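Local coordinates for Lin1840 protein (Listeria innocua serovar 6a, PDB 4ZOC) that probably hydrolyses terminal, non-reducing beta-D-glucosyl residues with release of beta-D-glucose, as a family 3 glycoside hydrolase involved in beta-1,2-glucan metabolism, at residues A90-G95 with H132-P137; Y96-P101 with A123-A128; K191-Y196 with K232-A237. The protein carries 2 engineered substitutions. All coordinates share one frame; numbering follows the deposited sequence.

Interaction 1: residues A90-G95 with H132-P137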
ATOM      1  N   ALA A  90     -20.749  -9.816 -23.576  1.00  8.87           N
ATOM      2  CA  ALA A  90     -19.387  -9.812 -24.134  1.00  9.63           C
ATOM      3  C   ALA A  90     -18.564  -8.697 -23.527  1.00  8.48           C
ATOM      4  O   ALA A  90     -19.111  -7.747 -22.959  1.00  7.49           O
ATOM      5  CB  ALA A  90     -19.462  -9.631 -25.639  1.00  9.11           C
ATOM      6  N   ASP A  91     -17.254  -8.814 -23.675  1.00  8.34           N
ATOM      7  CA  ASP A  91     -16.334  -7.743 -23.250  1.00  9.68           C
ATOM      8  C   ASP A  91     -16.123  -6.727 -24.371  1.00  9.77           C
ATOM      9  O   ASP A  91     -15.286  -6.963 -25.232  1.00 13.53           O
ATOM     10  CB  ASP A  91     -15.009  -8.385 -22.851  1.00 11.90           C
ATOM     11  CG  ASP A  91     -15.144  -9.122 -21.508  1.00 11.76           C
ATOM     12  OD1 ASP A  91     -15.338  -8.460 -20.448  1.00 17.37           O
ATOM     13  OD2 ASP A  91     -15.044 -10.300 -21.523  1.00 14.94           O
ATOM     14  N   VAL A  92     -16.940  -5.659 -24.369  1.00  7.36           N
ATOM     15  CA  VAL A  92     -16.806  -4.496 -25.222  1.00  8.01           C
ATOM     16  C   VAL A  92     -16.356  -3.336 -24.365  1.00  7.16           C
ATOM     17  O   VAL A  92     -17.127  -2.668 -23.734  1.00  8.53           O
ATOM     18  CB  VAL A  92     -18.087  -4.266 -26.085  1.00  8.62           C
ATOM     19  CG1 VAL A  92     -17.749  -3.330 -27.224  1.00  8.70           C
ATOM     20  CG2 VAL A  92     -18.629  -5.654 -26.444  1.00  7.92           C
ATOM     21  N   ILE A  93     -15.035  -3.158 -24.321  1.00  7.03           N
ATOM     22  CA  ILE A  93     -14.385  -2.359 -23.253  1.00  6.98           C
ATOM     23  C   ILE A  93     -14.041  -0.983 -23.757  1.00  6.53           C
ATOM     24  O   ILE A  93     -14.237   0.028 -23.072  1.00  7.35           O
ATOM     25  CB  ILE A  93     -13.125  -3.068 -22.728  1.00  6.65           C
ATOM     26  CG1 ILE A  93     -13.463  -4.556 -22.339  1.00  7.52           C
ATOM     27  CG2 ILE A  93     -12.431  -2.235 -21.631  1.00  5.84           C
ATOM     28  CD1 ILE A  93     -14.680  -4.662 -21.403  1.00  7.97           C
ATOM     29  N   HIS A  94     -13.481  -0.933 -24.922  1.00  7.01           N
ATOM     30  CA  HIS A  94     -13.154   0.367 -25.566  1.00  7.05           C
ATOM     31  C   HIS A  94     -13.288   0.227 -27.050  1.00  7.60           C
ATOM     32  O   HIS A  94     -12.453   0.726 -27.848  1.00 10.63           O
ATOM     33  CB  HIS A  94     -11.768   0.897 -25.149  1.00  7.09           C
ATOM     34  CG  HIS A  94     -10.636  -0.047 -25.433  1.00  6.46           C
ATOM     35  ND1 HIS A  94      -9.731   0.168 -26.439  1.00  6.93           N
ATOM     36  CD2 HIS A  94     -10.211  -1.151 -24.795  1.00  7.12           C
ATOM     37  CE1 HIS A  94      -8.841  -0.802 -26.467  1.00  7.05           C
ATOM     38  NE2 HIS A  94      -9.125  -1.636 -25.492  1.00  8.16           N
ATOM     39  N   GLY A  95     -14.399  -0.379 -27.433  1.00  7.14           N
ATOM     40  CA  GLY A  95     -14.697  -0.551 -28.840  1.00  7.30           C
ATOM     41  C   GLY A  95     -14.868  -2.015 -29.189  1.00  8.20           C
ATOM     42  O   GLY A  95     -14.305  -2.934 -28.502  1.00 10.56           O
ATOM     43  N   HIS A 132     -25.914  -8.558 -26.424  1.00  8.99           N
ATOM     44  CA  HIS A 132     -26.965  -7.852 -25.673  1.00  8.30           C
ATOM     45  C   HIS A 132     -26.421  -7.024 -24.529  1.00  8.43           C
ATOM     46  O   HIS A 132     -27.053  -6.050 -24.159  1.00  9.72           O
ATOM     47  CB  HIS A 132     -27.946  -8.795 -25.036  1.00  7.28           C
ATOM     48  CG  HIS A 132     -28.531  -9.768 -26.024  1.00 10.26           C
ATOM     49  ND1 HIS A 132     -28.957 -11.018 -25.667  1.00  9.09           N
ATOM     50  CD2 HIS A 132     -28.751  -9.654 -27.355  1.00  9.69           C
ATOM     51  CE1 HIS A 132     -29.379 -11.668 -26.748  1.00 12.11           C
ATOM     52  NE2 HIS A 132     -29.299 -10.857 -27.781  1.00  9.53           N
ATOM     53  N   VAL A 133     -25.335  -7.475 -23.913  1.00  8.21           N
ATOM     54  CA  VAL A 133     -24.721  -6.824 -22.747  1.00  7.47           C
ATOM     55  C   VAL A 133     -23.233  -6.675 -22.933  1.00  8.26           C
ATOM     56  O   VAL A 133     -22.585  -7.583 -23.431  1.00  9.74           O
ATOM     57  CB  VAL A 133     -24.868  -7.766 -21.461  1.00  7.49           C
ATOM     58  CG1 VAL A 133     -24.305  -7.180 -20.190  1.00  8.12           C
ATOM     59  CG2 VAL A 133     -26.295  -8.135 -21.217  1.00  8.97           C
ATOM     60  N   THR A 134     -22.679  -5.555 -22.472  1.00  8.83           N
ATOM     61  CA  THR A 134     -21.240  -5.468 -22.345  1.00  7.47           C
ATOM     62  C   THR A 134     -20.790  -5.338 -20.912  1.00  8.01           C
ATOM     63  O   THR A 134     -21.419  -4.616 -20.125  1.00  7.62           O
ATOM     64  CB  THR A 134     -20.662  -4.286 -23.157  1.00  7.58           C
ATOM     65  OG1 THR A 134     -19.238  -4.254 -22.980  1.00  9.16           O
ATOM     66  CG2 THR A 134     -21.220  -2.868 -22.712  1.00  6.86           C
ATOM     67  N   PHE A 135     -19.624  -5.925 -20.645  1.00  8.71           N
ATOM     68  CA  PHE A 135     -18.985  -5.880 -19.333  1.00  8.10           C
ATOM     69  C   PHE A 135     -18.151  -4.594 -19.196  1.00  7.88           C
ATOM     70  O   PHE A 135     -16.890  -4.635 -19.138  1.00  7.08           O
ATOM     71  CB  PHE A 135     -18.167  -7.093 -19.129  1.00  7.49           C
ATOM     72  CG  PHE A 135     -18.955  -8.439 -19.181  1.00  7.53           C
ATOM     73  CD1 PHE A 135     -20.194  -8.603 -18.420  1.00  6.61           C
ATOM     74  CD2 PHE A 135     -18.466  -9.516 -19.939  1.00  6.99           C
ATOM     75  CE1 PHE A 135     -20.850  -9.770 -18.463  1.00  7.16           C
ATOM     76  CE2 PHE A 135     -19.108 -10.738 -19.892  1.00  7.82           C
ATOM     77  CZ  PHE A 135     -20.289 -10.845 -19.142  1.00  7.87           C
ATOM     78  N   SER A 136     -18.852  -3.479 -19.236  1.00  7.27           N
ATOM     79  CA  SER A 136     -18.294  -2.147 -19.178  1.00  7.64           C
ATOM     80  C   SER A 136     -19.397  -1.200 -18.720  1.00  7.41           C
ATOM     81  O   SER A 136     -20.579  -1.460 -18.962  1.00  6.85           O
ATOM     82  CB  SER A 136     -17.759  -1.727 -20.574  1.00  8.47           C
ATOM     83  OG  SER A 136     -17.384  -0.368 -20.667  1.00 10.62           O
ATOM     84  N   PRO A 137     -19.067  -0.125 -17.997  1.00  6.85           N
ATOM     85  CA  PRO A 137     -17.759   0.448 -17.644  1.00  7.43           C
ATOM     86  C   PRO A 137     -17.036  -0.256 -16.470  1.00  7.64           C
ATOM     87  O   PRO A 137     -17.647  -0.793 -15.545  1.00  5.59           O
ATOM     88  CB  PRO A 137     -18.109   1.862 -17.267  1.00  8.53           C
ATOM     89  CG  PRO A 137     -19.465   1.746 -16.665  1.00  8.71           C
ATOM     90  CD  PRO A 137     -20.167   0.721 -17.530  1.00  7.35           C
TER
HETATM   91  O   HOH W   1     -14.832  -0.156 -20.323  1.00  8.49           O

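Interaction 2: residues Y96-P101 with A123-A128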
ATOM      1  N   TYR A  96     -15.662  -2.236 -30.266  1.00  8.67           N
ATOM      2  CA  TYR A  96     -15.920  -3.530 -30.769  1.00  8.32           C
ATOM      3  C   TYR A  96     -14.940  -3.877 -31.876  1.00 10.07           C
ATOM      4  O   TYR A  96     -13.865  -4.455 -31.613  1.00 11.38           O
ATOM      5  CB  TYR A  96     -17.421  -3.735 -31.162  1.00  8.17           C
ATOM      6  CG  TYR A  96     -17.740  -5.180 -31.430  1.00  8.32           C
ATOM      7  CD1 TYR A  96     -17.801  -6.111 -30.391  1.00  9.12           C
ATOM      8  CD2 TYR A  96     -18.045  -5.637 -32.697  1.00  9.84           C
ATOM      9  CE1 TYR A  96     -18.064  -7.426 -30.617  1.00  9.11           C
ATOM     10  CE2 TYR A  96     -18.333  -6.947 -32.937  1.00  8.74           C
ATOM     11  CZ  TYR A  96     -18.311  -7.884 -31.883  1.00 10.17           C
ATOM     12  OH  TYR A  96     -18.566  -9.214 -32.106  1.00  9.34           O
ATOM     13  N   LYS A  97     -15.286  -3.548 -33.128  1.00 11.07           N
ATOM     14  CA  LYS A  97     -14.351  -3.682 -34.276  1.00 10.30           C
ATOM     15  C   LYS A  97     -13.631  -2.389 -34.550  1.00 10.25           C
ATOM     16  O   LYS A  97     -12.401  -2.430 -34.869  1.00 10.63           O
ATOM     17  CB  LYS A  97     -15.041  -4.169 -35.556  1.00 12.91           C
ATOM     18  CG  LYS A  97     -15.505  -5.576 -35.381  1.00 15.88           C
ATOM     19  CD  LYS A  97     -14.504  -6.578 -35.856  1.00 22.06           C
ATOM     20  CE  LYS A  97     -15.016  -7.967 -35.491  1.00 25.77           C
ATOM     21  NZ  LYS A  97     -13.817  -8.885 -35.579  1.00 26.31           N
ATOM     22  N   THR A  98     -14.324  -1.248 -34.408  1.00  8.59           N
ATOM     23  CA  THR A  98     -13.641   0.033 -34.392  1.00  8.77           C
ATOM     24  C   THR A  98     -13.111   0.278 -32.975  1.00  9.60           C
ATOM     25  O   THR A  98     -13.924   0.486 -32.019  1.00  9.14           O
ATOM     26  CB  THR A  98     -14.533   1.216 -34.838  1.00  9.65           C
ATOM     27  OG1 THR A  98     -15.182   0.884 -36.074  1.00  9.12           O
ATOM     28  CG2 THR A  98     -13.634   2.523 -34.997  1.00  9.51           C
ATOM     29  N   VAL A  99     -11.785   0.161 -32.803  1.00  8.26           N
ATOM     30  CA  VAL A  99     -11.212   0.179 -31.469  1.00  7.17           C
ATOM     31  C   VAL A  99     -10.824   1.617 -31.141  1.00  7.55           C
ATOM     32  O   VAL A  99     -10.147   2.290 -31.902  1.00  7.98           O
ATOM     33  CB  VAL A  99     -10.038  -0.782 -31.294  1.00  7.34           C
ATOM     34  CG1 VAL A  99      -9.530  -0.818 -29.835  1.00  8.07           C
ATOM     35  CG2 VAL A  99     -10.393  -2.149 -31.765  1.00  8.82           C
ATOM     36  N   PHE A 100     -11.344   2.077 -30.019  1.00  8.09           N
ATOM     37  CA  PHE A 100     -11.132   3.401 -29.486  1.00  7.55           C
ATOM     38  C   PHE A 100      -9.953   3.355 -28.486  1.00  8.20           C
ATOM     39  O   PHE A 100      -9.435   2.261 -28.127  1.00  7.71           O
ATOM     40  CB  PHE A 100     -12.408   3.924 -28.802  1.00  8.22           C
ATOM     41  CG  PHE A 100     -13.479   4.379 -29.761  1.00  8.12           C
ATOM     42  CD1 PHE A 100     -14.180   3.461 -30.493  1.00  8.69           C
ATOM     43  CD2 PHE A 100     -13.852   5.723 -29.856  1.00  7.84           C
ATOM     44  CE1 PHE A 100     -15.149   3.852 -31.375  1.00  9.00           C
ATOM     45  CE2 PHE A 100     -14.787   6.099 -30.767  1.00  8.08           C
ATOM     46  CZ  PHE A 100     -15.440   5.168 -31.528  1.00  6.95           C
ATOM     47  N   PRO A 101      -9.504   4.553 -28.023  1.00  7.36           N
ATOM     48  CA  PRO A 101      -8.432   4.545 -26.974  1.00  6.95           C
ATOM     49  C   PRO A 101      -8.855   3.738 -25.777  1.00  6.93           C
ATOM     50  O   PRO A 101     -10.075   3.647 -25.421  1.00  5.78           O
ATOM     51  CB  PRO A 101      -8.210   6.038 -26.672  1.00  7.86           C
ATOM     52  CG  PRO A 101      -8.617   6.719 -27.950  1.00  8.01           C
ATOM     53  CD  PRO A 101      -9.767   5.903 -28.501  1.00  7.88           C
ATOM     54  N   ALA A 123     -21.659   0.012 -28.969  1.00  7.86           N
ATOM     55  CA  ALA A 123     -22.977  -0.652 -28.932  1.00  8.75           C
ATOM     56  C   ALA A 123     -23.577  -0.842 -30.321  1.00  7.05           C
ATOM     57  O   ALA A 123     -24.143  -1.876 -30.580  1.00  6.81           O
ATOM     58  CB  ALA A 123     -23.957   0.085 -28.053  1.00  8.84           C
ATOM     59  N   LEU A 124     -23.399   0.138 -31.200  1.00  8.19           N
ATOM     60  CA  LEU A 124     -23.872   0.001 -32.592  1.00  7.77           C
ATOM     61  C   LEU A 124     -23.270  -1.259 -33.222  1.00  8.31           C
ATOM     62  O   LEU A 124     -23.953  -2.070 -33.847  1.00  9.01           O
ATOM     63  CB  LEU A 124     -23.435   1.300 -33.365  1.00  7.80           C
ATOM     64  CG  LEU A 124     -23.605   1.200 -34.894  1.00 10.14           C
ATOM     65  CD1 LEU A 124     -25.070   1.350 -35.252  1.00 10.86           C
ATOM     66  CD2 LEU A 124     -22.731   2.201 -35.579  1.00 11.05           C
ATOM     67  N   GLU A 125     -21.968  -1.411 -33.047  1.00  8.57           N
ATOM     68  CA  GLU A 125     -21.247  -2.553 -33.598  1.00  8.49           C
ATOM     69  C   GLU A 125     -21.487  -3.882 -32.902  1.00  8.39           C
ATOM     70  O   GLU A 125     -21.700  -4.900 -33.565  1.00 10.85           O
ATOM     71  CB  GLU A 125     -19.730  -2.228 -33.625  1.00  8.73           C
ATOM     72  CG  GLU A 125     -19.390  -1.067 -34.577  1.00  9.87           C
ATOM     73  CD  GLU A 125     -17.917  -0.897 -34.765  1.00  9.29           C
ATOM     74  OE1 GLU A 125     -17.138  -1.391 -33.905  1.00 10.62           O
ATOM     75  OE2 GLU A 125     -17.513  -0.264 -35.786  1.00 10.40           O
ATOM     76  N   ALA A 126     -21.509  -3.848 -31.558  1.00  8.09           N
ATOM     77  CA  ALA A 126     -21.637  -5.034 -30.756  1.00  9.21           C
ATOM     78  C   ALA A 126     -23.041  -5.600 -30.968  1.00  8.14           C
ATOM     79  O   ALA A 126     -23.177  -6.829 -31.117  1.00  7.52           O
ATOM     80  CB  ALA A 126     -21.425  -4.732 -29.282  1.00  9.85           C
ATOM     81  N   THR A 127     -24.052  -4.734 -31.034  1.00  7.72           N
ATOM     82  CA  THR A 127     -25.423  -5.250 -31.311  1.00  8.73           C
ATOM     83  C   THR A 127     -25.524  -5.824 -32.692  1.00  9.07           C
ATOM     84  O   THR A 127     -26.286  -6.759 -32.907  1.00  9.49           O
ATOM     85  CB  THR A 127     -26.488  -4.173 -31.049  1.00  8.45           C
ATOM     86  OG1 THR A 127     -26.257  -3.003 -31.867  1.00 10.38           O
ATOM     87  CG2 THR A 127     -26.504  -3.779 -29.560  1.00 10.25           C
ATOM     88  N   ALA A 128     -24.823  -5.219 -33.656  1.00  9.15           N
ATOM     89  CA  ALA A 128     -24.806  -5.737 -35.026  1.00  8.99           C
ATOM     90  C   ALA A 128     -24.226  -7.131 -35.095  1.00 10.94           C
ATOM     91  O   ALA A 128     -24.627  -7.900 -35.993  1.00 13.45           O
ATOM     92  CB  ALA A 128     -24.084  -4.773 -35.953  1.00  9.29           C
TER
HETATM   93  O   HOH W   2     -16.607   0.121 -31.627  1.00  9.19           O

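Interaction 3: residues K191-Y196 with K232-A237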
ATOM      1  N   LYS A 191     -18.459  -2.819 -13.392  1.00  7.84           N
ATOM      2  CA  LYS A 191     -17.567  -3.785 -12.762  1.00  7.00           C
ATOM      3  C   LYS A 191     -16.394  -2.961 -12.129  1.00  6.83           C
ATOM      4  O   LYS A 191     -16.206  -1.770 -12.514  1.00  5.13           O
ATOM      5  CB  LYS A 191     -17.060  -4.861 -13.757  1.00  7.40           C
ATOM      6  CG  LYS A 191     -16.147  -4.302 -14.817  1.00  9.46           C
ATOM      7  CD  LYS A 191     -15.920  -5.309 -15.920  1.00  7.95           C
ATOM      8  CE  LYS A 191     -14.804  -4.960 -16.855  1.00  6.76           C
ATOM      9  NZ  LYS A 191     -14.697  -5.926 -17.936  1.00  5.85           N
ATOM     10  N   HIS A 192     -15.699  -3.525 -11.163  1.00  7.18           N
ATOM     11  CA  HIS A 192     -15.888  -4.800 -10.511  1.00  6.66           C
ATOM     12  C   HIS A 192     -16.234  -4.468  -9.058  1.00  7.00           C
ATOM     13  O   HIS A 192     -15.456  -3.823  -8.348  1.00  7.25           O
ATOM     14  CB  HIS A 192     -14.572  -5.671 -10.524  1.00  6.03           C
ATOM     15  CG  HIS A 192     -14.031  -5.932 -11.889  1.00  5.82           C
ATOM     16  ND1 HIS A 192     -13.174  -5.056 -12.523  1.00  7.15           N
ATOM     17  CD2 HIS A 192     -14.186  -6.992 -12.736  1.00  7.20           C
ATOM     18  CE1 HIS A 192     -12.873  -5.542 -13.730  1.00  7.07           C
ATOM     19  NE2 HIS A 192     -13.458  -6.721 -13.864  1.00  7.60           N
ATOM     20  N   PHE A 193     -17.393  -4.906  -8.613  1.00  8.71           N
ATOM     21  CA  PHE A 193     -17.899  -4.476  -7.311  1.00  7.73           C
ATOM     22  C   PHE A 193     -17.211  -5.309  -6.230  1.00  7.28           C
ATOM     23  O   PHE A 193     -17.466  -6.514  -6.157  1.00  8.30           O
ATOM     24  CB  PHE A 193     -19.453  -4.583  -7.267  1.00  8.63           C
ATOM     25  CG  PHE A 193     -20.096  -3.682  -6.259  1.00  8.36           C
ATOM     26  CD1 PHE A 193     -20.215  -2.312  -6.498  1.00 10.01           C
ATOM     27  CD2 PHE A 193     -20.565  -4.210  -5.055  1.00  8.68           C
ATOM     28  CE1 PHE A 193     -20.832  -1.467  -5.575  1.00 11.96           C
ATOM     29  CE2 PHE A 193     -21.190  -3.391  -4.129  1.00  8.07           C
ATOM     30  CZ  PHE A 193     -21.287  -2.016  -4.373  1.00 10.35           C
ATOM     31  N   ALA A 194     -16.296  -4.768  -5.380  1.00  6.99           N
ATOM     32  CA  ALA A 194     -15.825  -3.401  -5.311  1.00  7.49           C
ATOM     33  C   ALA A 194     -14.393  -3.353  -4.920  1.00  5.24           C
ATOM     34  O   ALA A 194     -13.931  -4.267  -4.269  1.00  5.47           O
ATOM     35  CB  ALA A 194     -16.558  -2.585  -4.226  1.00  9.06           C
ATOM     36  N   ALA A 195     -13.730  -2.265  -5.345  1.00  6.11           N
ATOM     37  CA  ALA A 195     -12.459  -1.796  -4.811  1.00  6.17           C
ATOM     38  C   ALA A 195     -11.267  -2.649  -5.294  1.00  5.68           C
ATOM     39  O   ALA A 195     -10.202  -2.650  -4.709  1.00  5.53           O
ATOM     40  CB  ALA A 195     -12.479  -1.719  -3.317  1.00  5.94           C
ATOM     41  N   TYR A 196     -11.465  -3.320  -6.431  1.00  5.34           N
ATOM     42  CA  TYR A 196     -10.496  -4.246  -6.961  1.00  6.90           C
ATOM     43  C   TYR A 196      -9.121  -3.572  -7.268  1.00  7.45           C
ATOM     44  O   TYR A 196      -8.085  -4.211  -7.257  1.00  6.74           O
ATOM     45  CB  TYR A 196     -11.157  -4.850  -8.237  1.00  6.64           C
ATOM     46  CG  TYR A 196     -10.462  -5.845  -9.088  1.00  6.02           C
ATOM     47  CD1 TYR A 196      -9.581  -6.789  -8.593  1.00  5.71           C
ATOM     48  CD2 TYR A 196     -10.726  -5.865 -10.429  1.00  7.03           C
ATOM     49  CE1 TYR A 196      -8.928  -7.722  -9.428  1.00  6.33           C
ATOM     50  CE2 TYR A 196     -10.165  -6.853 -11.224  1.00  8.21           C
ATOM     51  CZ  TYR A 196      -9.230  -7.730 -10.760  1.00  6.00           C
ATOM     52  OH  TYR A 196      -8.634  -8.650 -11.587  1.00  5.44           O
ATOM     53  N   LYS A 232     -27.659  -1.560 -16.203  1.00  9.27           N
ATOM     54  CA  LYS A 232     -28.498  -2.735 -15.982  1.00 10.46           C
ATOM     55  C   LYS A 232     -27.959  -3.824 -15.126  1.00  9.91           C
ATOM     56  O   LYS A 232     -28.743  -4.462 -14.412  1.00 12.06           O
ATOM     57  CB  LYS A 232     -29.019  -3.275 -17.300  1.00  9.44           C
ATOM     58  CG  LYS A 232     -30.077  -2.328 -17.929  1.00 12.04           C
ATOM     59  CD  LYS A 232     -31.408  -2.603 -17.296  1.00 16.76           C
ATOM     60  CE  LYS A 232     -32.552  -1.745 -17.727  1.00 20.06           C
ATOM     61  NZ  LYS A 232     -33.702  -2.117 -16.826  1.00 19.92           N
ATOM     62  N   LEU A 233     -26.648  -4.122 -15.203  1.00  8.65           N
ATOM     63  CA  LEU A 233     -26.057  -5.214 -14.447  1.00  7.75           C
ATOM     64  C   LEU A 233     -24.862  -4.709 -13.610  1.00  7.26           C
ATOM     65  O   LEU A 233     -24.321  -3.649 -13.904  1.00  7.28           O
ATOM     66  CB  LEU A 233     -25.522  -6.320 -15.359  1.00  8.38           C
ATOM     67  CG  LEU A 233     -26.535  -7.137 -16.194  1.00  9.29           C
ATOM     68  CD1 LEU A 233     -26.917  -6.423 -17.468  1.00 11.83           C
ATOM     69  CD2 LEU A 233     -25.935  -8.521 -16.489  1.00  9.24           C
ATOM     70  N   VAL A 234     -24.486  -5.463 -12.605  1.00  8.75           N
ATOM     71  CA  VAL A 234     -23.253  -5.277 -11.869  1.00  9.24           C
ATOM     72  C   VAL A 234     -22.510  -6.593 -11.851  1.00  8.65           C
ATOM     73  O   VAL A 234     -23.127  -7.656 -11.759  1.00  7.87           O
ATOM     74  CB  VAL A 234     -23.541  -4.776 -10.452  1.00 10.98           C
ATOM     75  CG1 VAL A 234     -22.261  -4.664  -9.604  1.00 11.95           C
ATOM     76  CG2 VAL A 234     -24.195  -3.432 -10.534  1.00 11.32           C
ATOM     77  N   MET A 235     -21.178  -6.551 -11.890  1.00  8.61           N
ATOM     78  CA  MET A 235     -20.372  -7.769 -11.830  1.00  7.28           C
ATOM     79  C   MET A 235     -19.530  -7.746 -10.553  1.00  7.17           C
ATOM     80  O   MET A 235     -19.037  -6.671 -10.159  1.00  6.38           O
ATOM     81  CB  MET A 235     -19.411  -7.860 -13.054  1.00  7.04           C
ATOM     82  CG  MET A 235     -18.443  -9.027 -13.021  1.00  7.79           C
ATOM     83  SD  MET A 235     -17.176  -8.983 -14.286  1.00  9.23           S
ATOM     84  CE  MET A 235     -18.192  -9.200 -15.756  1.00 11.84           C
ATOM     85  N   THR A 236     -19.407  -8.898  -9.885  1.00  6.86           N
ATOM     86  CA  THR A 236     -18.577  -8.981  -8.632  1.00  6.39           C
ATOM     87  C   THR A 236     -17.073  -8.834  -8.902  1.00  7.07           C
ATOM     88  O   THR A 236     -16.649  -8.940 -10.066  1.00  7.09           O
ATOM     89  CB  THR A 236     -18.813 -10.314  -7.915  1.00  7.03           C
ATOM     90  OG1 THR A 236     -18.156 -11.403  -8.614  1.00  8.11           O
ATOM     91  CG2 THR A 236     -20.322 -10.531  -7.675  1.00  7.15           C
ATOM     92  N   ALA A 237     -16.291  -8.569  -7.827  1.00  6.22           N
ATOM     93  CA  ALA A 237     -14.840  -8.475  -7.965  1.00  5.91           C
ATOM     94  C   ALA A 237     -14.151  -9.771  -7.473  1.00  7.15           C
ATOM     95  O   ALA A 237     -14.674 -10.498  -6.645  1.00  5.99           O
ATOM     96  CB  ALA A 237     -14.340  -7.281  -7.119  1.00  5.84           C
TER

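Interaction 1: residues A90-G95 with H132-P137
Ala90 pairs with Thr134 in a parallel bridge, and two backbone bonds make it. Ala90 N donates to Val133 O at 2.9 Å, and Phe135 N returns the bond to Ala90 O at 3.0 Å; together they straddle Thr134, whose CA also brings its hydrogen toward Ala90 O. At Asp91 the pairing ends. Its CB turns away from the partner chain, but CG is swung beside the backbone N (chi1 -73°), which carries the carboxylate back to the edge of the Phe135 ring. There Asp91 OD1 approaches Phe135 CD2 at 3.3 Å, with the two planes inclined by 52°. This carboxylate also makes a long, weak ion pair with Lys191; the Asp91 side chain touches Trp409, a residue of the glucose pocket, and lies about 6 Å from a bound glucopyranose.

Val92 contributes its carbonyl. Thr134 OG1, placed anti to its own backbone N, donates to Val92 O at 2.7 Å and arrives well to the side of the carbonyl, with a C=O...donor angle of 108°. The Val92 and Thr134 side chains cross at about a right angle. At Ile93 direct bonding gives way to packing and water: Ile93 CD1 presses on Phe135 O at 3.2 Å, a tight approach to an oxygen that also accepts from Lys191 NZ. One water donates to Ile93 O at 2.8 Å and sits 2.6 Å from Ser136 OG, whose hydroxyl is also bonded to Tyr172. Phe135 is the centre of an inverse gamma turn, and a cis peptide follows between Ser136 and Pro137. The bridge joins neighbouring parallel strands, 87-90 and 133-134, at their C-terminal ends, where the active-site loops of a TIM barrel arise, here in the N-terminal domain of a family 3 glycosidase.

Interaction 2: residues Y96-P101 with A123-A128
The ring of Tyr96 lies against the helix backbone at Ala126: the CA of Ala126 stands over the centre of one face, 4.0 Å from the ring centroid and 13° off the normal, a CH-pi contact. Next to it, Ala126 CB touches Tyr96 CD1 at 4.0 Å. The ring takes this place because CG is anti to the backbone N (chi1 -169°), with CB already directed at the helix. Tyr412 stacks on the same ring and His131 meets it at an angle, while the hydroxyl is held by Asp129 and His131, so both the tilt and the far end of the tyrosine are fixed.

The second flat group is the carboxylate of Glu125, gripped on the syn sides of its two oxygens. Thr98 N points almost straight at the syn lone pair of Glu125 OE1, 2.9 Å away. Lys97 N reaches the same OE1 at 2.9 Å, also on the syn side but 31° out of the carboxylate plane. The other oxygen, Glu125 OE2, accepts from Thr98 OG1 at 2.6 Å, on its syn side, and also from the backbone N of Leu359.

In the barrel this is how the loop after strand 87-90 is tied to helix 112-128, which packs outside the sheet: the glutamate stretches out, extended beyond CG, and takes up two consecutive backbone N-H groups of a segment that has no helix or strand of its own. A water completes the work. It donates to Glu125 OE1 at 2.8 Å and to Thr98 O at 2.7 Å, and accepts from Tyr96 N at 2.9 Å. Several N-H groups directed at one buried carboxylate would probably favour its ionised form. Lys97 leads its amino group away from the helix to the carbonyl of Tyr412.

Interaction 3: residues K191-Y196 with K232-A237
Phe193 and Thr236 form a parallel bridge where strands 191-193 and 233-236 cross at 64°. Phe193 N donates to Met235 O at 2.9 Å, nearly straight at 176° and in the plane of the carbonyl. The return bond, Ala237 N to Phe193 O, is as short at 2.9 Å but bent to 125° and weak.

Packing is tightest round Ala237. Its CB lies 3.4 Å from Phe193 O and 3.8 Å from His192 CB, with Tyr196 CB just beyond. Met235 runs alongside His192, pointing the same way, and brings SD to 3.9 Å from His192 CD2, obliquely to the ring. Within its own segment that imidazole is sandwiched, Lys191 CG over the centre of one face and Tyr196 CE2 nearer the rim of the opposite face. On another side Phe193 CB meets Val234 CG1 at 3.7 Å.

Toward its start, 232-237 runs on past 191-196: Leu233 pairs instead with Ala188 and Val190, and partly exposed Lys232 forms a salt bridge with Asp338.

Cis peptides precede both His192 and Ala194, at the strand end. Thr236 O, at the imidazole edge, is buried without a partner in the model. Hydrogen bonding across the contact thus comes from the backbone; the side chains add apolar and sulfur-aromatic packing, and the polar ends of Lys191, His192 and Tyr196 go to Phe135, Asp140 and Arg149.

How the interactions relate
All three contacts belong to the N-terminal TIM-barrel domain. Interaction 2 comes within the stretch of chain that interaction 1 spans, and interaction 3 follows both. Interactions 1 and 2 have centres about 9 Å apart and are directly joined: His94 bonds to Phe100 O, and Val92 packs on Ala126. Interaction 3 lies about 13 Å from interaction 1, on the same sheet, where strands 133-134 and 187-193 are neighbours; Pro137 O with Lys191 N, and Phe135 with Met235, connect them. Interactions 2 and 3, about 22 Å apart between centres, do not touch. The loop after strand 87-90 thus pairs with the neighbouring strand through interaction 1 and is tied to helix 112-128 through interaction 2, while interaction 3 continues the barrel wall.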